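Local coordinates for putative pachytene checkpoint protein 2 (Caenorhabditis elegans, PDB 4XGU) that probably acts as a protein-remodelling AAA+ ATPase that hydrolyses ATP to switch the conformation of MAD2 and plays a key role in meiotic chromosome recombination, at residues 29-40 / 62-70. Sequence-based numbering, arbitrary orientation.
Sequences RFSEFEELIKAA and LNELFEKLV
Leu62 and Leu36 lie alongside each other, running in opposite directions, with Leu62 CB 3.8 Å from Leu36 CD1; the two methyls of Leu62 spread along the helix, CD1 toward the small Ala39 CB (4.1 Å) and CD2 toward Leu36 N and CA. Leu65 fills the groove between Arg29, Glu32 and Phe33. Its CD1 rests on the backbone O of Glu32, and its CD2 sits over one face of the Arg29 guanidinium, 3.3 Å from NH2, while Glu32 OE1 pairs with Arg29 NH1 by charge alone. Arginine suits this partly exposed edge, its flat, poorly hydrated face lying against a methyl. Leu36, CG anti to the backbone N (chi1 166°), meets the Phe66 ring obliquely with both methyls, CD2 3.5 Å from Phe66 CD1. An alanine in place of Leu36 would probably open a gap beside Leu62 and the CD1-CE1 side of that ring. After a classic beta bulge at Glu67 and Lys68 opposite Arg16, Leu69 meets Leu36 tip to tip; its CD2 lies over a Phe66 ring face and 3.9 Å from Ala40 CB, small enough for close approach. Thus strand 68-72 and its preceding turn pack on helix 30-41, which lies against the small mixed sheet of the Pch2 N-terminal domain.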
loop_
_atom_site.group_PDB
_atom_site.type_symbol
_atom_site.label_atom_id
_atom_site.label_comp_id
_atom_site.label_asym_id
_atom_site.label_seq_id
_atom_site.Cartn_x
_atom_site.Cartn_y
_atom_site.Cartn_z
ATOM N N ARG B 29 -52.386 35.297 28.755
ATOM C CA ARG B 29 -53.568 34.602 28.245
ATOM C C ARG B 29 -53.362 33.092 28.200
ATOM O O ARG B 29 -54.029 32.388 27.440
ATOM C CB ARG B 29 -53.932 35.107 26.846
ATOM C CG ARG B 29 -54.212 36.593 26.765
ATOM C CD ARG B 29 -55.387 36.875 25.845
ATOM N NE ARG B 29 -55.115 36.531 24.452
ATOM C CZ ARG B 29 -56.043 36.502 23.501
ATOM N NH1 ARG B 29 -57.304 36.789 23.796
ATOM N NH2 ARG B 29 -55.717 36.188 22.255
ATOM N N PHE B 30 -52.439 32.600 29.019
ATOM C CA PHE B 30 -52.064 31.190 29.001
ATOM C C PHE B 30 -53.233 30.265 29.334
ATOM O O PHE B 30 -53.266 29.116 28.895
ATOM C CB PHE B 30 -50.917 30.948 29.978
ATOM C CG PHE B 30 -50.228 29.630 29.789
ATOM C CD1 PHE B 30 -49.150 29.519 28.926
ATOM C CD2 PHE B 30 -50.649 28.507 30.478
ATOM C CE1 PHE B 30 -48.505 28.311 28.750
ATOM C CE2 PHE B 30 -50.011 27.294 30.305
ATOM C CZ PHE B 30 -48.935 27.199 29.440
ATOM N N SER B 31 -54.186 30.771 30.109
ATOM C CA SER B 31 -55.344 29.981 30.517
ATOM C C SER B 31 -56.204 29.608 29.316
ATOM O O SER B 31 -56.724 28.495 29.231
ATOM C CB SER B 31 -56.184 30.747 31.542
ATOM O OG SER B 31 -55.407 31.123 32.667
ATOM N N GLU B 32 -56.343 30.550 28.389
ATOM C CA GLU B 32 -57.155 30.353 27.197
ATOM C C GLU B 32 -56.538 29.312 26.268
ATOM O O GLU B 32 -57.250 28.598 25.559
ATOM C CB GLU B 32 -57.338 31.677 26.460
ATOM C CG GLU B 32 -57.775 32.820 27.355
ATOM C CD GLU B 32 -57.936 34.125 26.600
ATOM O OE1 GLU B 32 -58.199 34.081 25.379
ATOM O OE2 GLU B 32 -57.797 35.195 27.228
ATOM N N PHE B 33 -55.212 29.228 26.271
ATOM C CA PHE B 33 -54.521 28.213 25.485
ATOM C C PHE B 33 -54.794 26.818 26.032
ATOM O O PHE B 33 -54.922 25.862 25.272
ATOM C CB PHE B 33 -53.015 28.475 25.462
ATOM C CG PHE B 33 -52.592 29.468 24.423
ATOM C CD1 PHE B 33 -52.419 29.077 23.107
ATOM C CD2 PHE B 33 -52.369 30.790 24.760
ATOM C CE1 PHE B 33 -52.034 29.987 22.145
ATOM C CE2 PHE B 33 -51.979 31.706 23.802
ATOM C CZ PHE B 33 -51.813 31.303 22.493
ATOM N N GLU B 34 -54.884 26.707 27.352
ATOM C CA GLU B 34 -55.094 25.412 27.985
ATOM C C GLU B 34 -56.512 24.910 27.727
ATOM O O GLU B 34 -56.746 23.704 27.611
ATOM C CB GLU B 34 -54.815 25.498 29.485
ATOM C CG GLU B 34 -54.800 24.153 30.184
ATOM C CD GLU B 34 -54.157 24.216 31.553
ATOM O OE1 GLU B 34 -54.041 23.153 32.201
ATOM O OE2 GLU B 34 -53.764 25.325 31.978
ATOM N N GLU B 35 -57.451 25.847 27.634
ATOM C CA GLU B 35 -58.831 25.523 27.304
ATOM C C GLU B 35 -58.903 25.003 25.870
ATOM O O GLU B 35 -59.613 24.034 25.582
ATOM C CB GLU B 35 -59.727 26.751 27.493
ATOM C CG GLU B 35 -60.988 26.510 28.328
ATOM C CD GLU B 35 -60.696 26.131 29.776
ATOM O OE1 GLU B 35 -59.531 26.255 30.219
ATOM O OE2 GLU B 35 -61.642 25.708 30.476
ATOM N N LEU B 36 -58.156 25.649 24.979
ATOM C CA LEU B 36 -58.033 25.211 23.591
ATOM C C LEU B 36 -57.534 23.774 23.492
ATOM O O LEU B 36 -58.071 22.971 22.732
ATOM C CB LEU B 36 -57.086 26.133 22.823
ATOM C CG LEU B 36 -56.596 25.611 21.470
ATOM C CD1 LEU B 36 -57.736 25.549 20.464
ATOM C CD2 LEU B 36 -55.437 26.448 20.934
ATOM N N ILE B 37 -56.501 23.462 24.265
ATOM C CA ILE B 37 -55.891 22.140 24.234
ATOM C C ILE B 37 -56.837 21.075 24.790
ATOM O O ILE B 37 -56.870 19.949 24.296
ATOM C CB ILE B 37 -54.568 22.132 25.017
ATOM C CG1 ILE B 37 -53.566 23.072 24.344
ATOM C CG2 ILE B 37 -53.986 20.735 25.090
ATOM C CD1 ILE B 37 -52.291 23.254 25.123
ATOM N N LYS B 38 -57.618 21.434 25.804
ATOM C CA LYS B 38 -58.599 20.506 26.354
ATOM C C LYS B 38 -59.669 20.183 25.313
ATOM O O LYS B 38 -60.097 19.035 25.184
ATOM C CB LYS B 38 -59.243 21.078 27.618
ATOM N N ALA B 39 -60.085 21.198 24.564
ATOM C CA ALA B 39 -61.121 21.024 23.552
ATOM C C ALA B 39 -60.593 20.264 22.342
ATOM O O ALA B 39 -61.298 19.448 21.751
ATOM C CB ALA B 39 -61.680 22.377 23.125
ATOM N N ALA B 40 -59.346 20.537 21.977
ATOM C CA ALA B 40 -58.731 19.907 20.817
ATOM C C ALA B 40 -58.392 18.441 21.069
ATOM O O ALA B 40 -58.349 17.643 20.136
ATOM C CB ALA B 40 -57.481 20.671 20.409
ATOM N N LEU B 62 -61.734 30.050 19.700
ATOM C CA LEU B 62 -60.475 29.392 20.010
ATOM C C LEU B 62 -59.564 29.405 18.791
ATOM O O LEU B 62 -58.351 29.240 18.907
ATOM C CB LEU B 62 -60.713 27.958 20.480
ATOM C CG LEU B 62 -61.461 27.775 21.799
ATOM C CD1 LEU B 62 -61.925 26.337 21.947
ATOM C CD2 LEU B 62 -60.578 28.174 22.970
ATOM N N ASN B 63 -60.156 29.601 17.618
ATOM C CA ASN B 63 -59.399 29.611 16.372
ATOM C C ASN B 63 -58.593 30.888 16.206
ATOM O O ASN B 63 -57.626 30.921 15.446
ATOM C CB ASN B 63 -60.331 29.431 15.173
ATOM C CG ASN B 63 -60.850 28.016 15.048
ATOM O OD1 ASN B 63 -60.224 27.069 15.524
ATOM N ND2 ASN B 63 -61.996 27.861 14.398
ATOM N N GLU B 64 -58.990 31.937 16.918
ATOM C CA GLU B 64 -58.297 33.217 16.826
ATOM C C GLU B 64 -56.957 33.183 17.559
ATOM O O GLU B 64 -56.161 34.112 17.449
ATOM C CB GLU B 64 -59.174 34.342 17.379
ATOM C CG GLU B 64 -60.396 34.661 16.525
ATOM C CD GLU B 64 -61.301 35.705 17.160
ATOM O OE1 GLU B 64 -61.202 35.916 18.387
ATOM O OE2 GLU B 64 -62.112 36.319 16.434
ATOM N N LEU B 65 -56.710 32.102 18.295
ATOM C CA LEU B 65 -55.499 31.973 19.103
ATOM C C LEU B 65 -54.322 31.375 18.341
ATOM O O LEU B 65 -53.216 31.912 18.374
ATOM C CB LEU B 65 -55.774 31.111 20.339
ATOM C CG LEU B 65 -56.712 31.654 21.417
ATOM C CD1 LEU B 65 -56.930 30.611 22.501
ATOM C CD2 LEU B 65 -56.153 32.931 22.015
ATOM N N PHE B 66 -54.561 30.261 17.658
ATOM C CA PHE B 66 -53.471 29.481 17.083
ATOM C C PHE B 66 -53.509 29.380 15.562
ATOM O O PHE B 66 -54.525 29.655 14.924
ATOM C CB PHE B 66 -53.475 28.074 17.679
ATOM C CG PHE B 66 -54.608 27.209 17.198
ATOM C CD1 PHE B 66 -55.899 27.421 17.644
ATOM C CD2 PHE B 66 -54.376 26.175 16.306
ATOM C CE1 PHE B 66 -56.940 26.621 17.207
ATOM C CE2 PHE B 66 -55.412 25.373 15.866
ATOM C CZ PHE B 66 -56.696 25.598 16.318
ATOM N N GLU B 67 -52.377 28.978 14.995
ATOM C CA GLU B 67 -52.251 28.769 13.560
ATOM C C GLU B 67 -52.209 27.269 13.288
ATOM O O GLU B 67 -52.632 26.801 12.235
ATOM C CB GLU B 67 -50.994 29.462 13.025
ATOM C CG GLU B 67 -51.134 30.041 11.624
ATOM C CD GLU B 67 -49.997 30.987 11.263
ATOM O OE1 GLU B 67 -48.821 30.567 11.322
ATOM O OE2 GLU B 67 -50.283 32.157 10.923
ATOM N N LYS B 68 -51.704 26.523 14.266
ATOM C CA LYS B 68 -51.593 25.072 14.178
ATOM C C LYS B 68 -51.169 24.509 15.528
ATOM O O LYS B 68 -50.315 25.084 16.205
ATOM C CB LYS B 68 -50.596 24.670 13.087
ATOM C CG LYS B 68 -50.083 23.240 13.163
ATOM C CD LYS B 68 -49.256 22.909 11.927
ATOM C CE LYS B 68 -48.315 21.740 12.171
ATOM N NZ LYS B 68 -47.480 21.435 10.973
ATOM N N LEU B 69 -51.775 23.400 15.934
ATOM C CA LEU B 69 -51.375 22.766 17.180
ATOM C C LEU B 69 -51.130 21.278 16.979
ATOM O O LEU B 69 -51.746 20.645 16.121
ATOM C CB LEU B 69 -52.427 22.995 18.274
ATOM C CG LEU B 69 -53.705 22.154 18.287
ATOM C CD1 LEU B 69 -53.555 20.899 19.144
ATOM C CD2 LEU B 69 -54.869 22.992 18.776
ATOM N N VAL B 70 -50.211 20.734 17.770
ATOM C CA VAL B 70 -49.917 19.307 17.764
ATOM C C VAL B 70 -49.975 18.772 19.187
ATOM O O VAL B 70 -49.444 19.390 20.106
ATOM C CB VAL B 70 -48.528 19.000 17.173
ATOM C CG1 VAL B 70 -48.358 17.500 16.970
ATOM C CG2 VAL B 70 -48.318 19.747 15.865
#